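Local coordinates for GTPase activator-like protein (Chaetomium thermophilum, PDB 5HIU), which probably acts as a GTPase activator as the full-length TSC2 protein, of which this chain is the N-terminal all-helical portion, at residues L361-F366 against S424-H429; H381-F386 against L455-H460. All blocks are in the same frame, centred on the assembly; numbering follows the deposited sequence.

Overall arrangement
Both contacts lie near the C-terminal end of an elongated, all-helical chain of the alpha-solenoid kind. Their centres are about 12 Å apart and on the same side of the chain's centre. The four segments alternate in sequence: 361-366, 381-386, 424-429, 455-460. Interaction 1 joins helix 352-366 to helix 423-441. Interaction 2 joins helix 383-391 to helix 448-459. Each contact therefore skips over one intervening helix, and the two ties interlock the last four helices. Nonpolar packing links the pairs: Phe-366 meets Trp-382 and Phe-386, Ile-362 meets Ile-385, and Leu-427 meets Val-458. All four segments belong to the DUF3384 region of the protein.

Interaction 1 (L361-F366 against S424-H429); sequences LINSLF and SLQLKH
Asn-363 and Gln-426 form a polar helix-to-helix contact near the C-terminal end of the solenoid. Asn-363 sits in the last turns of helix 352-366. Gln-426 lies in the first turn of helix 423-441. The contact is small, with 136 Å² buried on both sides together. Asn-363 points toward the other helix, and its amide nitrogen does most of the work. Atom ND2 of Asn-363 donates to the side-chain oxygen OE1 of Gln-426 at 3.0 Å. The same ND2 also donates to the backbone O of Gln-426, at 3.1 Å. The bond to the backbone is the straighter one, with an N-H...O angle of 153°. In both bonds the nitrogen lies above the carbonyl plane of its acceptor. The two amide groups are turned steeply against each other, 76° apart.

Gln-426 can present both oxygens to one partner because its chain is bent. A chi2 of -69° folds it, and OE1 comes back toward Asn-363 although the CB of Gln-426 does not point straight at that helix. The Gln-426 side chain also touches Thr-356, Leu-359 and Arg-360, earlier in helix 352-366. On the other branch of the asparagine, OD1 of Asn-363 lies 3.7 Å from C of His-429 and 4.1 Å from CB of His-429. These are van der Waals contacts. The His-429 ring turns back to its own helix, where ND1 makes a weak hydrogen bond to Leu-425 O. Further along, Phe-366 O accepts a hydrogen bond from Arg-433 NE, which ties the same two helices again.

The two acceptors lie in different directions from ND2, so each N-H can serve one of them. This would fix the rotation of the Asn-363 amide and satisfy the OE1 of the buried Gln-426.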
ATOM      1  N   LEU A 361      22.972   0.432  10.043  1.00 65.15           N
ATOM      2  CA  LEU A 361      22.112   0.212  11.204  1.00 67.82           C
ATOM      3  C   LEU A 361      22.934   0.381  12.475  1.00 67.91           C
ATOM      4  O   LEU A 361      22.657   1.257  13.299  1.00 65.96           O
ATOM      5  CB  LEU A 361      21.493  -1.196  11.149  1.00 66.74           C
ATOM      6  CG  LEU A 361      20.343  -1.488  12.107  1.00 65.78           C
ATOM      7  CD1 LEU A 361      19.444  -2.556  11.524  1.00 64.80           C
ATOM      8  CD2 LEU A 361      20.803  -1.889  13.505  1.00 63.32           C
ATOM      9  N   ILE A 362      23.984  -0.425  12.589  1.00 70.41           N
ATOM     10  CA  ILE A 362      24.857  -0.393  13.754  1.00 70.17           C
ATOM     11  C   ILE A 362      25.374   1.027  13.956  1.00 66.59           C
ATOM     12  O   ILE A 362      25.393   1.528  15.070  1.00 64.29           O
ATOM     13  CB  ILE A 362      26.011  -1.416  13.645  1.00 74.89           C
ATOM     14  CG1 ILE A 362      25.455  -2.854  13.606  1.00 76.55           C
ATOM     15  CG2 ILE A 362      26.960  -1.289  14.834  1.00 75.05           C
ATOM     16  CD1 ILE A 362      26.505  -3.911  13.301  1.00 76.96           C
ATOM     17  N   ASN A 363      25.725   1.711  12.884  1.00 66.97           N
ATOM     18  CA  ASN A 363      26.171   3.089  13.030  1.00 70.41           C
ATOM     19  C   ASN A 363      25.103   4.024  13.560  1.00 70.14           C
ATOM     20  O   ASN A 363      25.422   5.007  14.205  1.00 75.71           O
ATOM     21  CB  ASN A 363      26.695   3.622  11.717  1.00 73.86           C
ATOM     22  CG  ASN A 363      28.163   3.369  11.552  1.00 80.87           C
ATOM     23  OD1 ASN A 363      28.948   3.715  12.428  1.00 89.35           O
ATOM     24  ND2 ASN A 363      28.551   2.764  10.436  1.00 84.86           N
ATOM     25  N   SER A 364      23.842   3.727  13.290  1.00 67.46           N
ATOM     26  CA  SER A 364      22.765   4.554  13.804  1.00 70.34           C
ATOM     27  C   SER A 364      22.459   4.236  15.266  1.00 69.61           C
ATOM     28  O   SER A 364      21.826   5.043  15.955  1.00 74.80           O
ATOM     29  CB  SER A 364      21.499   4.370  12.979  1.00 67.21           C
ATOM     30  OG  SER A 364      21.044   3.044  13.120  1.00 67.22           O
ATOM     31  N   LEU A 365      22.870   3.055  15.721  1.00 67.45           N
ATOM     32  CA  LEU A 365      22.797   2.702  17.143  1.00 64.28           C
ATOM     33  C   LEU A 365      23.818   3.440  18.020  1.00 65.53           C
ATOM     34  O   LEU A 365      23.499   3.840  19.129  1.00 67.69           O
ATOM     35  CB  LEU A 365      22.988   1.211  17.328  1.00 60.90           C
ATOM     36  CG  LEU A 365      21.840   0.346  16.865  1.00 60.29           C
ATOM     37  CD1 LEU A 365      22.207  -1.095  17.155  1.00 62.22           C
ATOM     38  CD2 LEU A 365      20.521   0.708  17.540  1.00 58.28           C
ATOM     39  N   PHE A 366      25.044   3.604  17.538  1.00 66.80           N
ATOM     40  CA  PHE A 366      26.069   4.247  18.330  1.00 67.98           C
ATOM     41  C   PHE A 366      25.993   5.762  18.247  1.00 73.23           C
ATOM     42  O   PHE A 366      26.520   6.457  19.119  1.00 75.30           O
ATOM     43  CB  PHE A 366      27.453   3.756  17.919  1.00 70.79           C
ATOM     44  CG  PHE A 366      27.768   2.376  18.407  1.00 70.36           C
ATOM     45  CD1 PHE A 366      28.308   2.182  19.667  1.00 72.63           C
ATOM     46  CD2 PHE A 366      27.527   1.275  17.610  1.00 68.54           C
ATOM     47  CE1 PHE A 366      28.592   0.907  20.125  1.00 73.86           C
ATOM     48  CE2 PHE A 366      27.811   0.001  18.058  1.00 70.91           C
ATOM     49  CZ  PHE A 366      28.344  -0.187  19.319  1.00 71.66           C
ATOM     50  N   SER A 424      33.547   0.378   3.299  1.00121.55           N
ATOM     51  CA  SER A 424      34.662   1.211   3.725  1.00127.00           C
ATOM     52  C   SER A 424      34.221   2.577   4.282  1.00122.76           C
ATOM     53  O   SER A 424      34.874   3.116   5.165  1.00124.93           O
ATOM     54  CB  SER A 424      35.624   1.401   2.538  1.00132.23           C
ATOM     55  OG  SER A 424      36.838   2.004   2.920  1.00135.37           O
ATOM     56  N   LEU A 425      33.129   3.129   3.765  1.00119.23           N
ATOM     57  CA  LEU A 425      32.602   4.417   4.235  1.00122.32           C
ATOM     58  C   LEU A 425      31.993   4.291   5.637  1.00118.38           C
ATOM     59  O   LEU A 425      32.081   5.215   6.449  1.00115.75           O
ATOM     60  CB  LEU A 425      31.540   4.980   3.260  1.00123.62           C
ATOM     61  CG  LEU A 425      31.775   4.972   1.728  1.00132.42           C
ATOM     62  CD1 LEU A 425      30.495   5.333   0.967  1.00130.76           C
ATOM     63  CD2 LEU A 425      32.932   5.875   1.298  1.00135.45           C
ATOM     64  N   GLN A 426      31.367   3.148   5.908  1.00115.95           N
ATOM     65  CA  GLN A 426      30.678   2.926   7.180  1.00113.47           C
ATOM     66  C   GLN A 426      31.659   2.589   8.311  1.00111.27           C
ATOM     67  O   GLN A 426      31.479   3.026   9.444  1.00108.62           O
ATOM     68  CB  GLN A 426      29.597   1.844   7.029  1.00107.85           C
ATOM     69  CG  GLN A 426      28.416   2.254   6.148  1.00104.56           C
ATOM     70  CD  GLN A 426      27.553   3.344   6.769  1.00103.40           C
ATOM     71  OE1 GLN A 426      27.028   3.173   7.870  1.00103.74           O
ATOM     72  NE2 GLN A 426      27.393   4.468   6.062  1.00 99.66           N
ATOM     73  N   LEU A 427      32.706   1.835   7.999  1.00112.18           N
ATOM     74  CA  LEU A 427      33.740   1.531   8.986  1.00108.97           C
ATOM     75  C   LEU A 427      34.430   2.792   9.470  1.00106.02           C
ATOM     76  O   LEU A 427      34.545   3.006  10.668  1.00103.63           O
ATOM     77  CB  LEU A 427      34.776   0.570   8.420  1.00113.89           C
ATOM     78  CG  LEU A 427      34.467  -0.899   8.690  1.00115.36           C
ATOM     79  CD1 LEU A 427      35.222  -1.788   7.718  1.00121.53           C
ATOM     80  CD2 LEU A 427      34.837  -1.250  10.119  1.00116.37           C
ATOM     81  N   LYS A 428      34.877   3.632   8.545  1.00108.23           N
ATOM     82  CA  LYS A 428      35.449   4.926   8.919  1.00109.66           C
ATOM     83  C   LYS A 428      34.477   5.724   9.793  1.00107.89           C
ATOM     84  O   LYS A 428      34.913   6.480  10.665  1.00112.56           O
ATOM     85  CB  LYS A 428      35.839   5.742   7.686  1.00110.28           C
ATOM     86  N   HIS A 429      33.172   5.553   9.566  1.00102.02           N
ATOM     87  CA  HIS A 429      32.155   6.202  10.396  1.00 98.16           C
ATOM     88  C   HIS A 429      32.081   5.619  11.804  1.00 91.43           C
ATOM     89  O   HIS A 429      31.994   6.367  12.780  1.00 89.32           O
ATOM     90  CB  HIS A 429      30.775   6.133   9.731  1.00100.30           C
ATOM     91  CG  HIS A 429      30.524   7.250   8.771  1.00107.86           C
ATOM     92  ND1 HIS A 429      31.365   7.520   7.713  1.00109.82           N
ATOM     93  CD2 HIS A 429      29.536   8.173   8.713  1.00108.98           C
ATOM     94  CE1 HIS A 429      30.906   8.563   7.045  1.00113.52           C
ATOM     95  NE2 HIS A 429      29.798   8.977   7.631  1.00112.92           N
TER

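Interaction 2 (H381-F386 against L455-H460); sequences HWEPIF and LIRVQH
Arg-457 of helix 448-459, the last modelled helix, reaches across to Glu-383 and Phe-386, in the first turn of helix 383-391. The contact is an interhelical salt bridge at the C-terminal end of the helical solenoid. The CB of Arg-457 already points toward the other helix. From there the chain is extended from CG to NE, which carries the guanidinium across. The aliphatic part and NE span the gap, and the contacts come at the two terminal nitrogens. NH1 meets Phe-386. It lies 3.7 Å from the CB of Phe-386 and 3.7 Å from the backbone C of the same residue. That carbon sits at the edge of the guanidinium, in its plane. The Phe-386 O is also 3.7 Å from NH1, which is long for a polar contact. NH2 meets Glu-383, where OE1 stands 3.1 Å away and makes a salt bridge.

The carboxylate comes to the guanidinium edge with the two planes only 22° apart, although the two side chains cross at about a right angle. One oxygen makes the approach; OE2 of Glu-383 is 5.2 Å from NH2. Glu-383 gets there with CG anti to its own backbone N, chi1 174°, and an extended chain beyond. The CB of Phe-386 faces Arg-457. Its ring turns away from Arg-457, stacks on Phe-454 and meets Phe-366. Asp-450, also of helix 448-459, makes weak hydrogen bonds to the backbone N of Trp-382 and of Glu-383.

A partly exposed arginine thus meets an exposed glutamate beside a buried phenylalanine. The salt bridge has a single contact point, and water probably weakens it. The glutamate lies at the start of its helix, where the helix dipole would probably favour its negative charge.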
ATOM      1  N   HIS A 381      26.494  -5.579  26.910  1.00 86.15           N
ATOM      2  CA  HIS A 381      27.771  -6.036  26.344  1.00 91.87           C
ATOM      3  C   HIS A 381      27.841  -5.715  24.856  1.00 89.92           C
ATOM      4  O   HIS A 381      26.896  -6.008  24.125  1.00 99.43           O
ATOM      5  CB  HIS A 381      27.914  -7.547  26.509  1.00 99.76           C
ATOM      6  CG  HIS A 381      27.883  -8.006  27.934  1.00109.76           C
ATOM      7  ND1 HIS A 381      28.978  -7.916  28.770  1.00112.70           N
ATOM      8  CD2 HIS A 381      26.890  -8.557  28.671  1.00115.13           C
ATOM      9  CE1 HIS A 381      28.658  -8.391  29.961  1.00117.78           C
ATOM     10  NE2 HIS A 381      27.397  -8.786  29.928  1.00119.94           N
ATOM     11  N   TRP A 382      28.948  -5.132  24.403  1.00 82.55           N
ATOM     12  CA  TRP A 382      29.061  -4.673  23.017  1.00 79.13           C
ATOM     13  C   TRP A 382      29.896  -5.587  22.118  1.00 83.91           C
ATOM     14  O   TRP A 382      29.953  -5.358  20.903  1.00 83.18           O
ATOM     15  CB  TRP A 382      29.605  -3.230  22.964  1.00 75.47           C
ATOM     16  CG  TRP A 382      28.648  -2.184  23.487  1.00 72.22           C
ATOM     17  CD1 TRP A 382      27.353  -2.382  23.875  1.00 71.35           C
ATOM     18  CD2 TRP A 382      28.893  -0.772  23.623  1.00 69.36           C
ATOM     19  NE1 TRP A 382      26.792  -1.194  24.270  1.00 71.26           N
ATOM     20  CE2 TRP A 382      27.715  -0.190  24.128  1.00 68.39           C
ATOM     21  CE3 TRP A 382      29.996   0.050  23.381  1.00 71.70           C
ATOM     22  CZ2 TRP A 382      27.604   1.172  24.400  1.00 66.06           C
ATOM     23  CZ3 TRP A 382      29.884   1.410  23.660  1.00 71.49           C
ATOM     24  CH2 TRP A 382      28.688   1.952  24.167  1.00 68.31           C
ATOM     25  N   GLU A 383      30.534  -6.609  22.698  1.00 88.92           N
ATOM     26  CA  GLU A 383      31.295  -7.587  21.907  1.00 93.14           C
ATOM     27  C   GLU A 383      30.409  -8.231  20.853  1.00 92.83           C
ATOM     28  O   GLU A 383      30.758  -8.229  19.668  1.00 95.18           O
ATOM     29  CB  GLU A 383      31.928  -8.681  22.782  1.00 99.36           C
ATOM     30  CG  GLU A 383      32.596  -9.800  21.981  1.00104.02           C
ATOM     31  CD  GLU A 383      33.684 -10.533  22.760  1.00112.75           C
ATOM     32  OE1 GLU A 383      34.888 -10.320  22.472  1.00110.02           O
ATOM     33  OE2 GLU A 383      33.340 -11.324  23.668  1.00118.14           O
ATOM     34  N   PRO A 384      29.250  -8.767  21.270  1.00 90.14           N
ATOM     35  CA  PRO A 384      28.446  -9.434  20.256  1.00 90.74           C
ATOM     36  C   PRO A 384      28.269  -8.546  19.029  1.00 92.14           C
ATOM     37  O   PRO A 384      28.564  -8.992  17.912  1.00 91.19           O
ATOM     38  CB  PRO A 384      27.113  -9.701  20.971  1.00 90.81           C
ATOM     39  CG  PRO A 384      27.429  -9.638  22.437  1.00 90.16           C
ATOM     40  CD  PRO A 384      28.531  -8.633  22.553  1.00 88.17           C
ATOM     41  N   ILE A 385      27.852  -7.290  19.243  1.00 94.96           N
ATOM     42  CA  ILE A 385      27.606  -6.348  18.137  1.00 96.18           C
ATOM     43  C   ILE A 385      28.879  -6.013  17.416  1.00 89.89           C
ATOM     44  O   ILE A 385      28.896  -5.942  16.193  1.00 85.83           O
ATOM     45  CB  ILE A 385      26.949  -5.028  18.595  1.00106.51           C
ATOM     46  CG1 ILE A 385      25.538  -5.315  19.069  1.00116.29           C
ATOM     47  CG2 ILE A 385      26.835  -4.032  17.438  1.00108.80           C
ATOM     48  CD1 ILE A 385      24.836  -4.141  19.708  1.00121.13           C
ATOM     49  N   PHE A 386      29.949  -5.804  18.170  1.00 92.82           N
ATOM     50  CA  PHE A 386      31.239  -5.510  17.559  1.00 92.19           C
ATOM     51  C   PHE A 386      31.735  -6.664  16.683  1.00 91.11           C
ATOM     52  O   PHE A 386      32.471  -6.435  15.720  1.00 88.60           O
ATOM     53  CB  PHE A 386      32.283  -5.169  18.624  1.00 94.66           C
ATOM     54  CG  PHE A 386      32.210  -3.754  19.127  1.00 95.76           C
ATOM     55  CD1 PHE A 386      32.084  -2.686  18.241  1.00 96.08           C
ATOM     56  CD2 PHE A 386      32.306  -3.481  20.486  1.00 93.45           C
ATOM     57  CE1 PHE A 386      32.031  -1.382  18.705  1.00 96.64           C
ATOM     58  CE2 PHE A 386      32.250  -2.180  20.954  1.00 94.41           C
ATOM     59  CZ  PHE A 386      32.115  -1.127  20.065  1.00 95.86           C
ATOM     60  N   LEU A 455      38.428  -2.035  18.029  1.00103.76           N
ATOM     61  CA  LEU A 455      39.318  -1.175  17.238  1.00107.93           C
ATOM     62  C   LEU A 455      40.628  -1.877  16.855  1.00115.32           C
ATOM     63  O   LEU A 455      41.186  -1.620  15.785  1.00119.91           O
ATOM     64  CB  LEU A 455      39.643   0.115  17.989  1.00110.31           C
ATOM     65  CG  LEU A 455      38.527   1.159  18.104  1.00112.01           C
ATOM     66  CD1 LEU A 455      38.437   1.680  19.527  1.00110.93           C
ATOM     67  CD2 LEU A 455      38.718   2.315  17.129  1.00114.66           C
ATOM     68  N   ILE A 456      41.121  -2.756  17.725  1.00113.73           N
ATOM     69  CA  ILE A 456      42.321  -3.520  17.416  1.00119.68           C
ATOM     70  C   ILE A 456      42.056  -4.473  16.253  1.00121.95           C
ATOM     71  O   ILE A 456      42.915  -4.630  15.387  1.00130.06           O
ATOM     72  CB  ILE A 456      42.854  -4.291  18.648  1.00120.82           C
ATOM     73  CG1 ILE A 456      43.415  -3.311  19.690  1.00118.28           C
ATOM     74  CG2 ILE A 456      43.932  -5.283  18.240  1.00123.93           C
ATOM     75  CD1 ILE A 456      43.586  -3.901  21.077  1.00117.00           C
ATOM     76  N   ARG A 457      40.879  -5.101  16.227  1.00119.55           N
ATOM     77  CA  ARG A 457      40.494  -5.972  15.100  1.00121.95           C
ATOM     78  C   ARG A 457      40.490  -5.205  13.775  1.00119.75           C
ATOM     79  O   ARG A 457      40.947  -5.708  12.749  1.00122.71           O
ATOM     80  CB  ARG A 457      39.095  -6.569  15.294  1.00120.89           C
ATOM     81  CG  ARG A 457      38.917  -7.490  16.492  1.00128.06           C
ATOM     82  CD  ARG A 457      37.432  -7.686  16.798  1.00134.38           C
ATOM     83  NE  ARG A 457      37.189  -8.162  18.163  1.00142.33           N
ATOM     84  CZ  ARG A 457      35.998  -8.179  18.774  1.00143.20           C
ATOM     85  NH1 ARG A 457      34.895  -7.745  18.161  1.00130.44           N
ATOM     86  NH2 ARG A 457      35.911  -8.637  20.018  1.00149.07           N
ATOM     87  N   VAL A 458      39.971  -3.984  13.817  1.00114.94           N
ATOM     88  CA  VAL A 458      39.621  -3.244  12.610  1.00114.03           C
ATOM     89  C   VAL A 458      40.768  -2.405  12.053  1.00118.26           C
ATOM     90  O   VAL A 458      40.893  -2.275  10.841  1.00117.65           O
ATOM     91  CB  VAL A 458      38.366  -2.374  12.861  1.00106.80           C
ATOM     92  CG1 VAL A 458      38.134  -1.392  11.725  1.00105.41           C
ATOM     93  CG2 VAL A 458      37.150  -3.269  13.058  1.00104.66           C
ATOM     94  N   GLN A 459      41.590  -1.816  12.914  1.00126.96           N
ATOM     95  CA  GLN A 459      42.838  -1.219  12.431  1.00145.52           C
ATOM     96  C   GLN A 459      43.521  -2.233  11.520  1.00149.44           C
ATOM     97  O   GLN A 459      43.788  -1.961  10.344  1.00147.35           O
ATOM     98  CB  GLN A 459      43.802  -0.901  13.578  1.00155.79           C
ATOM     99  CG  GLN A 459      43.490   0.344  14.383  1.00160.57           C
ATOM    100  CD  GLN A 459      44.645   0.730  15.301  1.00169.63           C
ATOM    101  OE1 GLN A 459      45.571  -0.057  15.546  1.00164.53           O
ATOM    102  NE2 GLN A 459      44.600   1.951  15.806  1.00173.73           N
ATOM    103  N   HIS A 460      43.787  -3.404  12.096  1.00151.33           N
ATOM    104  CA  HIS A 460      44.392  -4.519  11.388  1.00155.51           C
ATOM    105  C   HIS A 460      43.298  -5.418  10.811  1.00151.27           C
ATOM    106  O   HIS A 460      42.319  -4.935  10.233  1.00137.73           O
ATOM    107  CB  HIS A 460      45.284  -5.308  12.342  1.00158.25           C
ATOM    108  CG  HIS A 460      46.341  -4.478  13.000  1.00165.74           C
ATOM    109  ND1 HIS A 460      47.518  -4.138  12.370  1.00174.99           N
ATOM    110  CD2 HIS A 460      46.397  -3.917  14.233  1.00164.33           C
ATOM    111  CE1 HIS A 460      48.260  -3.411  13.187  1.00176.79           C
ATOM    112  NE2 HIS A 460      47.601  -3.259  14.323  1.00172.33           N
TER